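Local coordinates for protein glucosidase 2 subunit beta (Schizosaccharomyces pombe, PDB 4XQM) that recognises mannose-bearing N-glycans through its MRH lectin domain, as the beta subunit of the endoplasmic reticulum glucosidase that trims glucose from immature glycoproteins, at residues 19-22 / 23-27. Numbering follows the deposited sequence.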
# COMPACT_ATOMS: atom_id res chain seq x y z
N LYS A 19 4.06 4.04 4.08
CA LYS A 19 3.70 3.14 5.16
C LYS A 19 2.49 2.34 4.74
O LYS A 19 1.42 2.91 4.46
CB LYS A 19 3.40 3.94 6.42
CG LYS A 19 2.93 3.13 7.60
CD LYS A 19 2.71 4.08 8.78
CE LYS A 19 3.87 5.08 8.91
NZ LYS A 19 3.61 6.16 9.91
N VAL A 20 2.66 1.03 4.65
CA VAL A 20 1.56 0.13 4.34
C VAL A 20 1.19 -0.63 5.60
O VAL A 20 2.05 -1.26 6.22
CB VAL A 20 1.93 -0.90 3.25
CG1 VAL A 20 0.79 -1.91 3.04
CG2 VAL A 20 2.26 -0.19 1.93
N VAL A 21 -0.07 -0.54 5.99
CA VAL A 21 -0.59 -1.34 7.10
C VAL A 21 -1.63 -2.31 6.54
O VAL A 21 -2.69 -1.89 6.05
CB VAL A 21 -1.19 -0.47 8.20
CG1 VAL A 21 -1.53 -1.34 9.40
CG2 VAL A 21 -0.21 0.60 8.61
N PHE A 22 -1.34 -3.60 6.61
CA PHE A 22 -2.24 -4.59 6.00
C PHE A 22 -3.66 -4.50 6.56
O PHE A 22 -3.85 -4.48 7.78
CB PHE A 22 -1.69 -6.02 6.15
CG PHE A 22 -0.43 -6.30 5.36
CD1 PHE A 22 -0.17 -5.65 4.16
CD2 PHE A 22 0.49 -7.24 5.82
CE1 PHE A 22 1.00 -5.93 3.43
CE2 PHE A 22 1.65 -7.52 5.11
CZ PHE A 22 1.91 -6.87 3.92
N TYR A 23 -4.64 -4.42 5.66
CA TYR A 23 -6.06 -4.41 6.01
C TYR A 23 -6.50 -3.18 6.79
O TYR A 23 -7.60 -3.14 7.36
CB TYR A 23 -6.46 -5.68 6.76
CG TYR A 23 -6.28 -6.95 5.96
CD1 TYR A 23 -6.61 -7.00 4.61
CD2 TYR A 23 -5.75 -8.09 6.54
CE1 TYR A 23 -6.44 -8.17 3.87
CE2 TYR A 23 -5.59 -9.26 5.82
CZ TYR A 23 -5.93 -9.30 4.49
OH TYR A 23 -5.75 -10.46 3.79
N GLU A 24 -5.66 -2.15 6.81
CA GLU A 24 -6.02 -0.89 7.44
C GLU A 24 -5.86 0.27 6.44
O GLU A 24 -6.83 0.66 5.78
CB GLU A 24 -5.24 -0.69 8.75
CG GLU A 24 -5.68 -1.74 9.79
CD GLU A 24 -5.01 -1.62 11.15
OE1 GLU A 24 -4.20 -0.69 11.36
OE2 GLU A 24 -5.31 -2.47 12.03
N ASN A 25 -4.66 0.80 6.32
CA ASN A 25 -4.47 1.95 5.43
C ASN A 25 -3.06 2.06 4.87
O ASN A 25 -2.15 1.36 5.31
CB ASN A 25 -4.85 3.25 6.16
CG ASN A 25 -4.46 3.22 7.62
OD1 ASN A 25 -3.42 2.69 7.99
ND2 ASN A 25 -5.32 3.79 8.46
N VAL A 26 -2.91 2.93 3.87
CA VAL A 26 -1.61 3.24 3.29
C VAL A 26 -1.39 4.74 3.36
O VAL A 26 -2.31 5.51 3.06
CB VAL A 26 -1.53 2.81 1.82
CG1 VAL A 26 -0.18 3.18 1.24
CG2 VAL A 26 -1.77 1.30 1.70
N PHE A 27 -0.19 5.16 3.76
CA PHE A 27 0.17 6.58 3.82
C PHE A 27 1.44 6.92 3.03
O PHE A 27 2.33 6.07 2.83
CB PHE A 27 0.39 7.05 5.26
CG PHE A 27 -0.85 7.04 6.10
CD1 PHE A 27 -1.21 5.89 6.79
CD2 PHE A 27 -1.63 8.17 6.22
CE1 PHE A 27 -2.35 5.86 7.58
CE2 PHE A 27 -2.78 8.15 7.01
CZ PHE A 27 -3.13 7.00 7.68
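A tight beta hairpin joins strand 16-21 to strand 25-28, and Val21 meets both Glu24 and Asn25 where the chain reverses. Residues 19-21 and 25-27 run antiparallel, at 176°. Lys19 and Phe27 form the hydrogen-bonded pair: Lys19 N gives to Phe27 O at 2.9 Å, and Phe27 N returns a bond of the same length to Lys19 O. That carbonyl oxygen also receives a CA-H...O contact from Val26. Val20 and Val26 make the next, non-hydrogen-bonded pair, with Val20 CG2 4.2 Å from Val26 CG1. Both valines are buried; their side chains share one face of the sheet and touch strand 82-89 through Met87 and Ile85.

At the end of the hairpin Val21 uses both its N-H and its carbonyl, each toward segment 23-27. Val21 N bonds to Asn25 O at 2.9 Å, almost head-on to the carbonyl. Val21 O, which Tyr46 OH also reaches by a hydrogen bond, accepts Glu24 N at 3.1 Å, and this closes a type II turn with Phe22 and Tyr23 at its corners. The Glu24 donor stands above the carbonyl plane, 40° out of it.

The Val21 side chain lies against both residues opposite. Its CG1, set anti to the backbone N (chi1 -172°), comes 3.4 Å from Glu24 OE1. The Asn25 side chain runs beside that of Val21, with OD1 3.9 Å from Val21 CG2. Glu24 OE2, the other carboxylate oxygen, makes a salt bridge with Lys5, while Tyr23 turns its ring edge-to-face with Phe36 and bonds through OH to Gln39. Two residues facing one make this a classic beta bulge next to a type II turn, within a hairpin of the mannose-binding MRH domain.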